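Local atomic coordinates of uncharacterized protein HtdX (Mycobacterium tuberculosis, PDB entry 4OOB), a protein that hydrates trans-2-enoyl-CoA thioesters to (3R)-3-hydroxyacyl-CoA and catalyses the reverse dehydration, favouring C8 to C12 chains. Residues Pro40-Phe45 against Ala199-Ile204. Numbering follows the deposited sequence.
Sequences PLTYPF and AVLANI
L201 meets T42 and L41 in a small, buried, purely apolar contact between the turn that leads into helix 43-57 and the loop that follows helix 193-199, and so between the two halves of a double hotdog fold. It illustrates how two turns can pack through a single leucine while their backbones stay well apart: the closest CA atoms, those of L41 and L201, are 8.9 Å from each other, and the segments bury just 90 Å² between them.

The tip of L201 does the touching. Its CG stands anti to the carbonyl carbon (chi1 -57°) and the chain then runs on extended, which carries CD1 across to the other turn. There CD1 reaches the methyl CG2 of T42 at 3.8 Å, the two side chains meeting tip to tip. A looser contact joins the same CD1 to CD2 of L41 at 4.4 Å, so that one methyl group serves both neighbours. T42 divides its two branches between different tasks. CG2 lies beside the backbone N and faces the leucine, whereas OG1 is hydrogen-bonded to the hydroxyl of Y27, which satisfies the polar end of this buried residue.

Both partners are presented by type I beta turns. The first, P40 to Y43, is closed by a bond from Y43 N to P40 O of 2.9 Å; the second, A199 to A202, has only a weak bond from A202 N to A199 O.

Around the three residues, Y214 of strand 212-218 touches both T42 and L201, while V212 of the same strand packs on L41. L33 and F208, from loops, also lie against L201, and A198 brings helix 193-199 up to T42.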
loop_
_atom_site.group_PDB
_atom_site.type_symbol
_atom_site.label_atom_id
_atom_site.label_comp_id
_atom_site.label_asym_id
_atom_site.label_seq_id
_atom_site.Cartn_x
_atom_site.Cartn_y
_atom_site.Cartn_z
ATOM N N PRO A 40 -6.085 11.737 -2.299
ATOM C CA PRO A 40 -6.656 10.460 -1.909
ATOM C C PRO A 40 -6.056 9.893 -0.623
ATOM O O PRO A 40 -4.888 10.040 -0.356
ATOM C CB PRO A 40 -6.284 9.543 -3.075
ATOM C CG PRO A 40 -6.006 10.463 -4.234
ATOM C CD PRO A 40 -5.390 11.669 -3.594
ATOM N N LEU A 41 -6.884 9.201 0.143
ATOM C CA LEU A 41 -6.507 8.687 1.464
ATOM C C LEU A 41 -5.174 7.962 1.474
ATOM O O LEU A 41 -4.407 8.145 2.384
ATOM C CB LEU A 41 -7.631 7.768 1.977
ATOM C CG LEU A 41 -7.391 7.013 3.269
ATOM C CD1 LEU A 41 -7.239 7.933 4.474
ATOM C CD2 LEU A 41 -8.513 5.992 3.496
ATOM N N THR A 42 -4.912 7.134 0.456
ATOM C CA THR A 42 -3.659 6.338 0.359
ATOM C C THR A 42 -2.439 7.075 -0.278
ATOM O O THR A 42 -1.343 6.533 -0.314
ATOM C CB THR A 42 -3.922 5.037 -0.470
ATOM O OG1 THR A 42 -4.509 5.367 -1.747
ATOM C CG2 THR A 42 -4.840 4.117 0.294
ATOM N N TYR A 43 -2.643 8.300 -0.789
ATOM C CA TYR A 43 -1.624 8.946 -1.596
ATOM C C TYR A 43 -0.336 9.270 -0.804
ATOM O O TYR A 43 0.755 9.220 -1.362
ATOM C CB TYR A 43 -2.171 10.203 -2.311
ATOM C CG TYR A 43 -1.049 11.008 -2.921
ATOM C CD1 TYR A 43 -0.493 10.611 -4.109
ATOM C CD2 TYR A 43 -0.510 12.120 -2.282
ATOM C CE1 TYR A 43 0.563 11.286 -4.655
ATOM C CE2 TYR A 43 0.543 12.811 -2.834
ATOM C CZ TYR A 43 1.087 12.362 -4.015
ATOM O OH TYR A 43 2.152 12.983 -4.641
ATOM N N PRO A 44 -0.473 9.615 0.495
ATOM C CA PRO A 44 0.728 9.959 1.239
ATOM C C PRO A 44 1.652 8.772 1.436
ATOM O O PRO A 44 2.813 8.976 1.791
ATOM C CB PRO A 44 0.192 10.491 2.582
ATOM C CG PRO A 44 -1.154 10.987 2.243
ATOM C CD PRO A 44 -1.695 10.049 1.206
ATOM N N PHE A 45 1.177 7.561 1.153
ATOM C CA PHE A 45 2.102 6.458 1.037
ATOM C C PHE A 45 3.112 6.746 -0.072
ATOM O O PHE A 45 4.325 6.617 0.138
ATOM C CB PHE A 45 1.414 5.092 0.795
ATOM C CG PHE A 45 2.390 3.949 0.684
ATOM C CD1 PHE A 45 2.694 3.143 1.788
ATOM C CD2 PHE A 45 3.003 3.659 -0.507
ATOM C CE1 PHE A 45 3.598 2.089 1.690
ATOM C CE2 PHE A 45 3.939 2.620 -0.610
ATOM C CZ PHE A 45 4.208 1.810 0.478
ATOM N N ALA A 199 -6.633 1.070 -5.430
ATOM C CA ALA A 199 -7.659 0.768 -6.474
ATOM C C ALA A 199 -9.034 0.330 -5.904
ATOM O O ALA A 199 -10.074 0.688 -6.432
ATOM C CB ALA A 199 -7.121 -0.276 -7.414
ATOM N N VAL A 200 -9.033 -0.396 -4.782
ATOM C CA VAL A 200 -10.305 -0.871 -4.148
ATOM C C VAL A 200 -11.199 0.241 -3.556
ATOM O O VAL A 200 -12.371 0.009 -3.247
ATOM C CB VAL A 200 -10.055 -1.947 -3.071
ATOM C CG1 VAL A 200 -9.425 -3.175 -3.702
ATOM C CG2 VAL A 200 -9.251 -1.407 -1.911
ATOM N N LEU A 201 -10.655 1.466 -3.442
ATOM C CA LEU A 201 -11.369 2.567 -2.816
ATOM C C LEU A 201 -12.241 3.316 -3.818
ATOM O O LEU A 201 -12.965 4.184 -3.444
ATOM C CB LEU A 201 -10.372 3.521 -2.121
ATOM C CG LEU A 201 -9.440 2.914 -1.056
ATOM C CD1 LEU A 201 -8.563 3.961 -0.386
ATOM C CD2 LEU A 201 -10.270 2.167 0.006
ATOM N N ALA A 202 -12.206 2.957 -5.088
ATOM C CA ALA A 202 -12.853 3.750 -6.137
ATOM C C ALA A 202 -14.337 3.858 -5.906
ATOM O O ALA A 202 -14.990 2.866 -5.542
ATOM C CB ALA A 202 -12.597 3.135 -7.498
ATOM N N ASN A 203 -14.869 5.065 -6.120
ATOM C CA ASN A 203 -16.299 5.346 -5.906
ATOM C C ASN A 203 -16.646 5.392 -4.401
ATOM O O ASN A 203 -16.954 6.492 -3.901
ATOM C CB ASN A 203 -17.224 4.351 -6.669
ATOM C CG ASN A 203 -16.876 4.238 -8.161
ATOM O OD1 ASN A 203 -16.730 3.130 -8.690
ATOM N ND2 ASN A 203 -16.735 5.380 -8.836
ATOM N N ILE A 204 -16.571 4.229 -3.709
ATOM C CA ILE A 204 -16.651 4.120 -2.202
ATOM C C ILE A 204 -16.016 5.296 -1.411
ATOM O O ILE A 204 -16.567 5.773 -0.411
ATOM C CB ILE A 204 -16.144 2.704 -1.749
ATOM C CG1 ILE A 204 -17.314 1.867 -1.328
ATOM C CG2 ILE A 204 -15.142 2.660 -0.599
ATOM C CD1 ILE A 204 -18.175 1.453 -2.494
#